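Local coordinates for protein 2,3,4,5-tetrahydropyridine-2,6-dicarboxylate N-succinyltransferase (PDB 2RIJ) that probably catalyses transfer of a succinyl group from succinyl-CoA to tetrahydrodipicolinate, which opens the ring, a step of lysine biosynthesis by the diaminopimelate route, at residues A[254-265]-A[271-282]; A[293-304]-A[309-320]. All coordinates share one frame; numbering follows the deposited sequence.

Contacts 1 and 2 are pairs of neighbouring coils of one left-handed parallel beta-helix, their centres about 9 Å apart. The strand 272-273 of contact 1 lies directly beside 298-299 of contact 2, and two probable backbone hydrogen bonds join them: D272 N to C297 O and G274 N to L299 O, each 2.8 Å. Contact 1 holds the predicted acyl-anhydride residue E258 and the predicted succinyl-CoA residues R260, G275 and S278; contact 2 adds A301, D316 and A317, and A301 lies about 5 Å from G275, measured from its side chain. Both contacts also touch the third subunit, consistent with CoA sites formed where subunits of the trimer meet.

Contact 1: residues A[254-265]-A[271-282]; sequences ACMVEGRISSSA and SDVGGGASILGV
C255 opens the pairing, its SG lying 4.0 Å from CB of S271, whose own hydroxyl bonds to C297 N. At M256 and V257 the backbones run as a parallel ladder with D272 and V273: V273 N donates to M256 O at 2.9 Å, almost in line with the carbonyl. The side chains of M256 (selenomethionine) and D272 lie side by side, CB of M256 3.8 Å from OD2. E258 N closes the ladder on V273 O, and E258 O receives G276 N at 3.0 Å from above its carbonyl plane, inside the type II turn G274-A277. The connection from V273 to S278 is two residues longer than that from V257 to R260, so the register shifts by two. G259 packs its CA against V273 CG1. A second ladder pairs R260 with S278 and I261 with I279. The R260 chain, bent at chi3 (-68°), brings its guanidinium back over A277 O, which lies 3.9 Å from one face. S262 N donates to I279 O, which water 2 links to S262 OG. At the end of the type II turn S262-A265, A265 CB rests 4.0 Å from I279 CG2. R260 is held from two chains, NH1 by A242 O and NH2 by N302 OD1 of the second subunit, consistent with its predicted succinyl-CoA role at a subunit interface.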
ATOM      1  N   ALA A 254       9.107  25.440 -30.827  1.00 22.94           N
ATOM      2  CA  ALA A 254      10.031  24.323 -31.092  1.00 22.33           C
ATOM      3  C   ALA A 254       9.933  23.274 -29.988  1.00 24.99           C
ATOM      4  O   ALA A 254      10.144  23.607 -28.826  1.00 25.92           O
ATOM      5  CB  ALA A 254      11.481  24.851 -31.197  1.00 22.01           C
ATOM      6  N   CYS A 255       9.639  22.017 -30.362  1.00 23.77           N
ATOM      7  CA  CYS A 255       9.518  20.878 -29.462  1.00 23.11           C
ATOM      8  C   CYS A 255      10.210  19.673 -30.068  1.00 22.12           C
ATOM      9  O   CYS A 255      10.220  19.504 -31.286  1.00 22.72           O
ATOM     10  CB  CYS A 255       8.067  20.453 -29.332  1.00 24.50           C
ATOM     11  SG  CYS A 255       7.046  21.645 -28.486  1.00 28.62           S
HETATM   12  N   MSE A 256      10.710  18.822 -29.207  1.00 21.96           N
HETATM   13  CA  MSE A 256      11.180  17.475 -29.585  1.00 21.36           C
HETATM   14  C   MSE A 256      10.010  16.503 -29.442  1.00 20.86           C
HETATM   15  O   MSE A 256       9.486  16.332 -28.353  1.00 22.16           O
HETATM   16  CB  MSE A 256      12.289  17.050 -28.655  1.00 21.72           C
HETATM   17  CG  MSE A 256      12.725  15.594 -28.838  1.00 23.10           C
HETATM   18 SE   MSE A 256      13.367  15.245 -30.688  0.75 31.95          SE
HETATM   19  CE  MSE A 256      14.758  16.643 -30.753  1.00 23.91           C
ATOM     20  N   VAL A 257       9.588  15.886 -30.533  1.00 21.79           N
ATOM     21  CA  VAL A 257       8.432  15.013 -30.520  1.00 18.88           C
ATOM     22  C   VAL A 257       8.853  13.566 -30.920  1.00 19.45           C
ATOM     23  O   VAL A 257       9.323  13.305 -32.012  1.00 19.58           O
ATOM     24  CB  VAL A 257       7.316  15.522 -31.420  1.00 21.94           C
ATOM     25  CG1 VAL A 257       6.076  14.552 -31.385  1.00 20.35           C
ATOM     26  CG2 VAL A 257       6.956  16.982 -31.075  1.00 21.95           C
ATOM     27  N   GLU A 258       8.686  12.675 -29.970  1.00 17.14           N
ATOM     28  CA  GLU A 258       8.973  11.273 -30.102  1.00 19.42           C
ATOM     29  C   GLU A 258       7.775  10.393 -29.743  1.00 19.51           C
ATOM     30  O   GLU A 258       7.865   9.143 -29.679  1.00 20.20           O
ATOM     31  CB  GLU A 258      10.178  10.922 -29.287  1.00 20.97           C
ATOM     32  CG  GLU A 258      11.251  11.920 -29.391  1.00 21.28           C
ATOM     33  CD  GLU A 258      12.550  11.384 -28.812  1.00 31.51           C
ATOM     34  OE1 GLU A 258      13.011  10.359 -29.321  1.00 30.10           O
ATOM     35  OE2 GLU A 258      13.101  11.949 -27.860  1.00 32.61           O
ATOM     36  N   GLY A 259       6.643  11.036 -29.580  1.00 19.83           N
ATOM     37  CA  GLY A 259       5.368  10.368 -29.266  1.00 22.30           C
ATOM     38  C   GLY A 259       4.227  10.908 -30.103  1.00 19.84           C
ATOM     39  O   GLY A 259       4.431  11.582 -31.130  1.00 20.87           O
ATOM     40  N   ARG A 260       3.005  10.590 -29.688  1.00 19.99           N
ATOM     41  CA  ARG A 260       1.836  10.678 -30.539  1.00 19.26           C
ATOM     42  C   ARG A 260       0.922  11.812 -30.101  1.00 19.45           C
ATOM     43  O   ARG A 260       0.449  11.849 -28.951  1.00 21.44           O
ATOM     44  CB  ARG A 260       1.085   9.345 -30.506  1.00 20.85           C
ATOM     45  CG  ARG A 260       1.963   8.231 -31.074  1.00 21.95           C
ATOM     46  CD  ARG A 260       1.306   6.891 -30.939  1.00 21.85           C
ATOM     47  NE  ARG A 260       1.208   6.469 -29.539  1.00 22.69           N
ATOM     48  CZ  ARG A 260       2.151   5.785 -28.879  1.00 18.07           C
ATOM     49  NH1 ARG A 260       3.340   5.548 -29.411  1.00 20.80           N
ATOM     50  NH2 ARG A 260       1.927   5.361 -27.630  1.00 19.41           N
ATOM     51  N   ILE A 261       0.718  12.737 -31.016  1.00 19.37           N
ATOM     52  CA  ILE A 261      -0.145  13.889 -30.798  1.00 18.54           C
ATOM     53  C   ILE A 261      -1.433  13.697 -31.587  1.00 21.96           C
ATOM     54  O   ILE A 261      -1.473  13.860 -32.812  1.00 21.68           O
ATOM     55  CB  ILE A 261       0.511  15.197 -31.213  1.00 20.69           C
ATOM     56  CG1 ILE A 261       1.911  15.299 -30.615  1.00 20.14           C
ATOM     57  CG2 ILE A 261      -0.342  16.405 -30.768  1.00 18.49           C
ATOM     58  CD1 ILE A 261       2.699  16.536 -30.992  1.00 21.12           C
ATOM     59  N   SER A 262      -2.519  13.428 -30.866  1.00 20.73           N
ATOM     60  CA  SER A 262      -3.855  13.231 -31.484  1.00 21.63           C
ATOM     61  C   SER A 262      -4.460  14.520 -31.996  1.00 20.11           C
ATOM     62  O   SER A 262      -4.105  15.627 -31.591  1.00 20.71           O
ATOM     63  CB  SER A 262      -4.847  12.620 -30.462  1.00 24.52           C
ATOM     64  OG  SER A 262      -4.438  11.320 -30.048  1.00 30.84           O
ATOM     65  N   SER A 263      -5.414  14.383 -32.908  1.00 20.47           N
ATOM     66  CA  SER A 263      -6.121  15.537 -33.451  0.50 21.59           C
ATOM     67  C   SER A 263      -6.707  16.363 -32.327  1.00 21.76           C
ATOM     68  O   SER A 263      -7.230  15.818 -31.352  1.00 24.44           O
ATOM     69  CB  SER A 263      -7.226  15.071 -34.424  0.50 23.27           C
ATOM     70  OG  SER A 263      -6.664  14.767 -35.678  0.50 18.51           O
ATOM     71  N   SER A 264      -6.591  17.690 -32.465  1.00 24.23           N
ATOM     72  CA  SER A 264      -7.009  18.705 -31.523  1.00 25.19           C
ATOM     73  C   SER A 264      -6.005  18.984 -30.409  1.00 25.39           C
ATOM     74  O   SER A 264      -6.173  19.949 -29.717  1.00 24.85           O
ATOM     75  CB  SER A 264      -8.393  18.451 -30.920  1.00 27.52           C
ATOM     76  OG  SER A 264      -9.335  18.587 -31.928  1.00 29.67           O
ATOM     77  N   ALA A 265      -4.966  18.174 -30.290  1.00 22.41           N
ATOM     78  CA  ALA A 265      -3.952  18.368 -29.221  1.00 21.81           C
ATOM     79  C   ALA A 265      -2.913  19.367 -29.696  1.00 21.60           C
ATOM     80  O   ALA A 265      -2.498  19.340 -30.884  1.00 20.97           O
ATOM     81  CB  ALA A 265      -3.310  17.032 -28.815  1.00 20.24           C
ATOM     82  N   SER A 271       8.536  21.990 -25.138  1.00 23.83           N
ATOM     83  CA  SER A 271       8.110  20.746 -24.538  1.00 23.07           C
ATOM     84  C   SER A 271       8.837  19.586 -25.181  1.00 22.73           C
ATOM     85  O   SER A 271       9.359  19.684 -26.301  1.00 25.74           O
ATOM     86  CB  SER A 271       6.600  20.575 -24.616  1.00 22.51           C
ATOM     87  OG  SER A 271       5.950  21.496 -23.775  1.00 26.37           O
ATOM     88  N   ASP A 272       8.872  18.462 -24.479  1.00 23.97           N
ATOM     89  CA  ASP A 272       9.557  17.263 -24.960  1.00 23.88           C
ATOM     90  C   ASP A 272       8.591  16.080 -24.781  1.00 19.91           C
ATOM     91  O   ASP A 272       8.203  15.767 -23.656  1.00 21.71           O
ATOM     92  CB  ASP A 272      10.804  17.079 -24.144  1.00 26.46           C
ATOM     93  CG  ASP A 272      11.714  16.018 -24.678  1.00 43.10           C
ATOM     94  OD1 ASP A 272      11.282  14.845 -24.803  1.00 51.37           O
ATOM     95  OD2 ASP A 272      12.897  16.350 -24.934  1.00 51.27           O
ATOM     96  N   VAL A 273       8.141  15.535 -25.899  1.00 20.30           N
ATOM     97  CA  VAL A 273       7.201  14.414 -25.943  1.00 20.45           C
ATOM     98  C   VAL A 273       8.091  13.177 -26.099  1.00 19.01           C
ATOM     99  O   VAL A 273       8.731  12.981 -27.140  1.00 20.08           O
ATOM    100  CB  VAL A 273       6.202  14.522 -27.072  1.00 21.09           C
ATOM    101  CG1 VAL A 273       5.157  13.332 -27.031  1.00 17.53           C
ATOM    102  CG2 VAL A 273       5.518  15.900 -27.092  1.00 22.44           C
ATOM    103  N   GLY A 274       8.203  12.405 -25.028  1.00 20.10           N
ATOM    104  CA  GLY A 274       9.142  11.285 -24.973  1.00 20.95           C
ATOM    105  C   GLY A 274       8.713  10.104 -25.854  1.00 19.96           C
ATOM    106  O   GLY A 274       7.585  10.042 -26.349  1.00 18.88           O
ATOM    107  N   GLY A 275       9.657   9.178 -26.035  1.00 20.63           N
ATOM    108  CA  GLY A 275       9.522   8.082 -26.973  1.00 22.06           C
ATOM    109  C   GLY A 275       8.310   7.248 -26.592  1.00 21.47           C
ATOM    110  O   GLY A 275       8.210   6.747 -25.474  1.00 20.71           O
ATOM    111  N   GLY A 276       7.370   7.100 -27.527  1.00 21.60           N
ATOM    112  CA  GLY A 276       6.174   6.292 -27.291  1.00 21.68           C
ATOM    113  C   GLY A 276       5.125   6.895 -26.363  1.00 20.50           C
ATOM    114  O   GLY A 276       4.146   6.248 -26.035  1.00 23.30           O
ATOM    115  N   ALA A 277       5.329   8.138 -25.934  1.00 20.87           N
ATOM    116  CA  ALA A 277       4.308   8.812 -25.158  1.00 20.72           C
ATOM    117  C   ALA A 277       3.079   9.058 -26.031  1.00 21.19           C
ATOM    118  O   ALA A 277       3.156   9.184 -27.262  1.00 21.80           O
ATOM    119  CB  ALA A 277       4.823  10.126 -24.562  1.00 17.43           C
ATOM    120  N   SER A 278       1.936   9.141 -25.377  1.00 19.75           N
ATOM    121  CA  SER A 278       0.651   9.442 -26.007  0.50 20.22           C
ATOM    122  C   SER A 278       0.133  10.744 -25.429  1.00 21.53           C
ATOM    123  O   SER A 278       0.072  10.883 -24.202  1.00 22.13           O
ATOM    124  CB  SER A 278      -0.390   8.347 -25.688  0.50 22.19           C
ATOM    125  OG  SER A 278      -0.398   7.296 -26.640  0.50 20.08           O
ATOM    126  N   ILE A 279      -0.283  11.663 -26.293  1.00 21.69           N
ATOM    127  CA  ILE A 279      -1.092  12.802 -25.911  1.00 22.82           C
ATOM    128  C   ILE A 279      -2.461  12.657 -26.581  1.00 24.91           C
ATOM    129  O   ILE A 279      -2.567  12.733 -27.800  1.00 25.37           O
ATOM    130  CB  ILE A 279      -0.462  14.157 -26.273  1.00 24.25           C
ATOM    131  CG1 ILE A 279       0.943  14.264 -25.691  1.00 26.79           C
ATOM    132  CG2 ILE A 279      -1.334  15.323 -25.779  1.00 24.25           C
ATOM    133  CD1 ILE A 279       1.746  15.447 -26.219  1.00 26.21           C
ATOM    134  N   LEU A 280      -3.505  12.478 -25.778  1.00 22.22           N
ATOM    135  CA  LEU A 280      -4.853  12.329 -26.320  1.00 24.18           C
ATOM    136  C   LEU A 280      -5.372  13.705 -26.765  1.00 23.77           C
ATOM    137  O   LEU A 280      -4.781  14.771 -26.424  1.00 26.15           O
ATOM    138  CB  LEU A 280      -5.734  11.636 -25.259  1.00 25.44           C
ATOM    139  CG  LEU A 280      -5.251  10.279 -24.714  1.00 28.20           C
ATOM    140  CD1 LEU A 280      -6.370   9.761 -23.755  1.00 32.99           C
ATOM    141  CD2 LEU A 280      -4.905   9.285 -25.798  1.00 30.21           C
ATOM    142  N   GLY A 281      -6.447  13.745 -27.559  1.00 27.35           N
ATOM    143  CA  GLY A 281      -6.820  15.029 -28.169  1.00 25.70           C
ATOM    144  C   GLY A 281      -7.967  15.791 -27.606  1.00 31.31           C
ATOM    145  O   GLY A 281      -7.952  17.024 -27.552  1.00 27.24           O
ATOM    146  N   VAL A 282      -9.014  15.052 -27.271  1.00 32.28           N
ATOM    147  CA  VAL A 282     -10.280  15.635 -26.858  1.00 33.97           C
ATOM    148  C   VAL A 282     -10.720  14.946 -25.560  1.00 32.83           C
ATOM    149  O   VAL A 282     -10.709  13.695 -25.471  1.00 36.71           O
ATOM    150  CB  VAL A 282     -11.364  15.479 -27.960  1.00 32.38           C
ATOM    151  CG1 VAL A 282     -12.656  16.204 -27.549  1.00 36.73           C
ATOM    152  CG2 VAL A 282     -10.855  16.037 -29.269  1.00 37.72           C
TER
HETATM  153  O   HOH W   1      -1.747   7.580 -28.820  1.00 18.14           O
HETATM  154  O   HOH W   2      -2.152  10.290 -29.512  1.00 29.64           O

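Contact 2: residues A[293-304]-A[309-320]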
ATOM      1  N   VAL A 293      -1.064  20.978 -24.011  1.00 23.79           N
ATOM      2  CA  VAL A 293       0.047  20.870 -23.090  1.00 22.63           C
ATOM      3  C   VAL A 293       0.806  22.189 -23.217  1.00 24.85           C
ATOM      4  O   VAL A 293       1.040  22.679 -24.326  1.00 22.90           O
ATOM      5  CB  VAL A 293       0.873  19.632 -23.473  1.00 22.91           C
ATOM      6  CG1 VAL A 293       2.244  19.632 -22.882  1.00 20.88           C
ATOM      7  CG2 VAL A 293       0.055  18.338 -23.144  1.00 25.12           C
ATOM      8  N   GLY A 294       1.174  22.787 -22.100  1.00 23.43           N
ATOM      9  CA  GLY A 294       1.773  24.124 -22.130  1.00 25.48           C
ATOM     10  C   GLY A 294       3.249  24.103 -22.475  1.00 23.71           C
ATOM     11  O   GLY A 294       3.772  23.144 -23.006  1.00 23.12           O
ATOM     12  N   LYS A 295       3.919  25.209 -22.163  1.00 25.87           N
ATOM     13  CA  LYS A 295       5.320  25.386 -22.457  1.00 23.41           C
ATOM     14  C   LYS A 295       6.250  24.608 -21.544  1.00 24.79           C
ATOM     15  O   LYS A 295       5.996  24.464 -20.358  1.00 25.88           O
ATOM     16  CB  LYS A 295       5.687  26.870 -22.320  1.00 23.92           C
ATOM     17  CG  LYS A 295       5.019  27.746 -23.323  1.00 24.56           C
ATOM     18  CD  LYS A 295       5.571  29.161 -23.241  1.00 28.73           C
ATOM     19  CE  LYS A 295       4.713  30.100 -24.050  1.00 41.99           C
ATOM     20  NZ  LYS A 295       5.404  31.430 -24.231  1.00 48.93           N
ATOM     21  N   ALA A 296       7.339  24.108 -22.114  1.00 24.41           N
ATOM     22  CA  ALA A 296       8.373  23.454 -21.346  1.00 24.78           C
ATOM     23  C   ALA A 296       7.828  22.277 -20.503  1.00 24.89           C
ATOM     24  O   ALA A 296       8.243  22.072 -19.377  1.00 24.95           O
ATOM     25  CB  ALA A 296       9.101  24.504 -20.437  1.00 24.22           C
ATOM     26  N   CYS A 297       6.879  21.524 -21.034  1.00 23.40           N
ATOM     27  CA  CYS A 297       6.437  20.320 -20.365  1.00 24.88           C
ATOM     28  C   CYS A 297       7.321  19.150 -20.803  1.00 25.59           C
ATOM     29  O   CYS A 297       7.817  19.143 -21.930  1.00 26.84           O
ATOM     30  CB  CYS A 297       4.991  20.005 -20.692  1.00 26.58           C
ATOM     31  SG  CYS A 297       3.851  21.169 -19.918  1.00 23.81           S
ATOM     32  N   LEU A 298       7.511  18.197 -19.898  1.00 20.87           N
ATOM     33  CA  LEU A 298       8.331  17.019 -20.133  0.50 21.50           C
ATOM     34  C   LEU A 298       7.449  15.789 -19.969  1.00 22.68           C
ATOM     35  O   LEU A 298       7.053  15.474 -18.865  1.00 22.27           O
ATOM     36  CB  LEU A 298       9.450  17.014 -19.088  0.50 22.31           C
ATOM     37  CG  LEU A 298      10.592  16.022 -19.145  0.50 23.25           C
ATOM     38  CD1 LEU A 298      11.232  16.012 -20.521  0.50 24.85           C
ATOM     39  CD2 LEU A 298      11.606  16.441 -18.038  0.50 23.57           C
ATOM     40  N   LEU A 299       7.141  15.109 -21.066  1.00 21.09           N
ATOM     41  CA  LEU A 299       6.300  13.904 -21.041  1.00 22.01           C
ATOM     42  C   LEU A 299       7.213  12.682 -21.232  1.00 22.68           C
ATOM     43  O   LEU A 299       7.846  12.518 -22.262  1.00 19.42           O
ATOM     44  CB  LEU A 299       5.246  13.997 -22.120  1.00 22.92           C
ATOM     45  CG  LEU A 299       4.364  15.254 -22.079  1.00 25.48           C
ATOM     46  CD1 LEU A 299       3.384  15.276 -23.213  1.00 24.09           C
ATOM     47  CD2 LEU A 299       3.640  15.486 -20.715  1.00 21.13           C
ATOM     48  N   GLY A 300       7.277  11.850 -20.218  1.00 19.80           N
ATOM     49  CA  GLY A 300       8.158  10.719 -20.230  1.00 21.71           C
ATOM     50  C   GLY A 300       7.816   9.658 -21.278  1.00 18.16           C
ATOM     51  O   GLY A 300       6.675   9.527 -21.728  1.00 19.36           O
ATOM     52  N   ALA A 301       8.835   8.917 -21.628  1.00 19.55           N
ATOM     53  CA  ALA A 301       8.713   7.763 -22.500  1.00 22.99           C
ATOM     54  C   ALA A 301       7.584   6.859 -21.995  1.00 21.73           C
ATOM     55  O   ALA A 301       7.433   6.595 -20.771  1.00 21.63           O
ATOM     56  CB  ALA A 301      10.057   7.017 -22.580  1.00 20.37           C
ATOM     57  N   ASN A 302       6.777   6.382 -22.936  1.00 20.59           N
ATOM     58  CA  ASN A 302       5.635   5.515 -22.669  1.00 21.59           C
ATOM     59  C   ASN A 302       4.603   6.032 -21.659  1.00 22.10           C
ATOM     60  O   ASN A 302       3.793   5.271 -21.165  1.00 21.45           O
ATOM     61  CB  ASN A 302       6.155   4.102 -22.341  1.00 20.47           C
ATOM     62  CG  ASN A 302       6.693   3.402 -23.559  1.00 21.28           C
ATOM     63  OD1 ASN A 302       6.112   3.515 -24.647  1.00 20.77           O
ATOM     64  ND2 ASN A 302       7.775   2.635 -23.398  1.00 18.26           N
ATOM     65  N   SER A 303       4.538   7.363 -21.451  1.00 21.39           N
ATOM     66  CA  SER A 303       3.495   7.980 -20.642  1.00 21.39           C
ATOM     67  C   SER A 303       2.260   8.165 -21.454  1.00 22.47           C
ATOM     68  O   SER A 303       2.297   8.048 -22.709  1.00 20.01           O
ATOM     69  CB  SER A 303       3.933   9.346 -20.068  1.00 22.86           C
ATOM     70  OG  SER A 303       4.295  10.279 -21.056  1.00 20.89           O
ATOM     71  N   VAL A 304       1.167   8.519 -20.762  1.00 21.85           N
ATOM     72  CA  VAL A 304      -0.086   8.908 -21.427  1.00 19.00           C
ATOM     73  C   VAL A 304      -0.607  10.140 -20.743  1.00 19.78           C
ATOM     74  O   VAL A 304      -0.802  10.165 -19.501  1.00 19.93           O
ATOM     75  CB  VAL A 304      -1.194   7.800 -21.408  1.00 19.18           C
ATOM     76  CG1 VAL A 304      -2.489   8.227 -22.181  1.00 19.74           C
ATOM     77  CG2 VAL A 304      -0.625   6.438 -21.875  1.00 17.47           C
ATOM     78  N   LEU A 309      -2.523  20.197 -19.679  1.00 22.11           N
ATOM     79  CA  LEU A 309      -1.505  20.552 -18.709  1.00 21.39           C
ATOM     80  C   LEU A 309      -1.121  22.008 -18.935  1.00 21.87           C
ATOM     81  O   LEU A 309      -1.049  22.473 -20.071  1.00 20.50           O
ATOM     82  CB  LEU A 309      -0.279  19.662 -18.910  1.00 20.92           C
ATOM     83  CG  LEU A 309      -0.361  18.151 -18.773  1.00 20.12           C
ATOM     84  CD1 LEU A 309       0.966  17.468 -19.115  1.00 21.99           C
ATOM     85  CD2 LEU A 309      -0.793  17.735 -17.324  1.00 22.99           C
ATOM     86  N   GLY A 310      -0.851  22.744 -17.860  1.00 23.83           N
ATOM     87  CA  GLY A 310      -0.305  24.087 -17.975  1.00 22.08           C
ATOM     88  C   GLY A 310       1.176  24.046 -18.294  1.00 24.28           C
ATOM     89  O   GLY A 310       1.697  23.067 -18.853  1.00 24.83           O
ATOM     90  N   ASP A 311       1.871  25.109 -17.968  1.00 23.43           N
ATOM     91  CA  ASP A 311       3.282  25.201 -18.246  1.00 23.43           C
ATOM     92  C   ASP A 311       4.128  24.500 -17.211  1.00 22.72           C
ATOM     93  O   ASP A 311       3.765  24.394 -16.060  1.00 24.46           O
ATOM     94  CB  ASP A 311       3.723  26.647 -18.281  1.00 25.30           C
ATOM     95  CG  ASP A 311       3.020  27.461 -19.347  1.00 28.59           C
ATOM     96  OD1 ASP A 311       2.580  26.961 -20.395  1.00 22.27           O
ATOM     97  OD2 ASP A 311       2.895  28.662 -19.105  1.00 29.72           O
ATOM     98  N   ASN A 312       5.300  24.066 -17.629  1.00 23.11           N
ATOM     99  CA  ASN A 312       6.255  23.435 -16.743  1.00 23.64           C
ATOM    100  C   ASN A 312       5.784  22.214 -15.977  1.00 21.26           C
ATOM    101  O   ASN A 312       6.167  22.022 -14.796  1.00 20.34           O
ATOM    102  CB  ASN A 312       6.753  24.473 -15.745  1.00 25.34           C
ATOM    103  CG  ASN A 312       7.273  25.735 -16.424  1.00 32.10           C
ATOM    104  OD1 ASN A 312       6.758  26.816 -16.212  1.00 40.64           O
ATOM    105  ND2 ASN A 312       8.306  25.586 -17.211  1.00 30.88           N
ATOM    106  N   CYS A 313       4.959  21.391 -16.613  1.00 22.20           N
ATOM    107  CA  CYS A 313       4.507  20.162 -16.007  1.00 22.08           C
ATOM    108  C   CYS A 313       5.392  18.995 -16.438  1.00 22.28           C
ATOM    109  O   CYS A 313       5.959  19.000 -17.522  1.00 22.66           O
ATOM    110  CB  CYS A 313       3.063  19.853 -16.366  1.00 22.97           C
ATOM    111  SG  CYS A 313       1.842  21.002 -15.694  1.00 23.22           S
ATOM    112  N   ILE A 314       5.479  17.994 -15.573  1.00 20.50           N
ATOM    113  CA  ILE A 314       6.253  16.787 -15.840  1.00 20.68           C
ATOM    114  C   ILE A 314       5.370  15.587 -15.616  1.00 22.50           C
ATOM    115  O   ILE A 314       4.667  15.504 -14.610  1.00 22.45           O
ATOM    116  CB  ILE A 314       7.449  16.664 -14.933  1.00 22.73           C
ATOM    117  CG1 ILE A 314       8.395  17.856 -15.110  1.00 28.71           C
ATOM    118  CG2 ILE A 314       8.214  15.325 -15.189  1.00 20.97           C
ATOM    119  CD1 ILE A 314       9.536  17.772 -14.144  1.00 31.01           C
ATOM    120  N   VAL A 315       5.358  14.692 -16.593  1.00 19.26           N
ATOM    121  CA  VAL A 315       4.731  13.370 -16.457  1.00 20.93           C
ATOM    122  C   VAL A 315       5.871  12.369 -16.555  1.00 20.18           C
ATOM    123  O   VAL A 315       6.568  12.276 -17.569  1.00 22.98           O
ATOM    124  CB  VAL A 315       3.668  13.096 -17.505  1.00 20.02           C
ATOM    125  CG1 VAL A 315       3.062  11.695 -17.344  1.00 19.07           C
ATOM    126  CG2 VAL A 315       2.528  14.146 -17.446  1.00 19.02           C
ATOM    127  N   ASP A 316       6.075  11.632 -15.482  1.00 19.90           N
ATOM    128  CA  ASP A 316       7.195  10.650 -15.486  1.00 23.91           C
ATOM    129  C   ASP A 316       6.961   9.531 -16.526  1.00 21.96           C
ATOM    130  O   ASP A 316       5.804   9.142 -16.852  1.00 20.53           O
ATOM    131  CB  ASP A 316       7.360   9.981 -14.122  1.00 23.28           C
ATOM    132  CG  ASP A 316       8.116  10.844 -13.084  1.00 27.54           C
ATOM    133  OD1 ASP A 316       8.586  11.995 -13.345  1.00 28.96           O
ATOM    134  OD2 ASP A 316       8.231  10.316 -11.956  1.00 27.84           O
ATOM    135  N   ALA A 317       8.061   8.968 -16.998  1.00 22.31           N
ATOM    136  CA  ALA A 317       7.988   7.846 -17.905  1.00 20.29           C
ATOM    137  C   ALA A 317       7.077   6.779 -17.333  1.00 22.04           C
ATOM    138  O   ALA A 317       7.092   6.485 -16.113  1.00 22.81           O
ATOM    139  CB  ALA A 317       9.411   7.289 -18.175  1.00 19.33           C
ATOM    140  N   GLY A 318       6.190   6.237 -18.183  1.00 21.51           N
ATOM    141  CA  GLY A 318       5.350   5.098 -17.787  1.00 23.68           C
ATOM    142  C   GLY A 318       4.055   5.502 -17.099  1.00 26.94           C
ATOM    143  O   GLY A 318       3.182   4.699 -16.907  1.00 33.05           O
ATOM    144  N   ILE A 319       3.883   6.768 -16.781  1.00 25.34           N
ATOM    145  CA  ILE A 319       2.714   7.188 -16.009  1.00 24.35           C
ATOM    146  C   ILE A 319       1.581   7.485 -16.958  1.00 24.37           C
ATOM    147  O   ILE A 319       1.746   8.240 -17.915  1.00 25.47           O
ATOM    148  CB  ILE A 319       3.026   8.503 -15.152  1.00 22.74           C
ATOM    149  CG1 ILE A 319       4.095   8.222 -14.094  1.00 32.80           C
ATOM    150  CG2 ILE A 319       1.760   9.092 -14.531  1.00 24.77           C
ATOM    151  CD1 ILE A 319       3.697   7.251 -13.056  1.00 29.76           C
ATOM    152  N   ALA A 320       0.390   7.012 -16.620  1.00 24.18           N
ATOM    153  CA  ALA A 320      -0.827   7.430 -17.294  1.00 21.18           C
ATOM    154  C   ALA A 320      -1.629   8.412 -16.488  1.00 20.77           C
ATOM    155  O   ALA A 320      -2.110   8.077 -15.377  1.00 23.65           O
ATOM    156  CB  ALA A 320      -1.693   6.192 -17.636  1.00 20.95           C
TER
HETATM  157  O   HOH W   3       8.465  20.514 -17.199  1.00 42.14           O
HETATM  158  O   HOH W   4       9.815  23.549 -17.324  1.00 57.91           O
HETATM  159  O   HOH W   5       1.679   4.192 -19.620  1.00 27.93           O
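L299 CD2 sits at the centre, 3.7 Å from both L309 CD1 and V315 CG2. With CG anti to the carbonyl carbon (chi1 -55°), L299 slides past L309 in the opposite direction and meets V315 at a slant. V293 CG2 adds to L309 CD1, and S303 CB closes on V315 CG1 at 3.7 Å. These residues fill the interior of a left-handed parallel beta-helix, the hexapeptide-repeat fold, in which L298-L299 and I314-V315 are matching strands of successive coils. Their ladder runs from L298 N to C313 O, V315 N to L298 O and G300 N to V315 O. Type II turns G300-S303 and D316-I319 stack at one corner, where G318 N donates to A301 O; G300 O is gripped twice, by S303 N and by S303 OG at 2.6 Å, the hydroxyl lying in the carbonyl plane on a lone pair. N302 there reaches G276 and R260 of the third subunit. At another corner C297 SG accepts C313 N at 3.5 Å. N312 N meets K295 O at 2.8 Å in a nearly straight bond (177°), and K295 N donates to D311 OD1 at 2.8 Å, from above the carboxylate plane. Water 3 donates to both A296 O and C313 O.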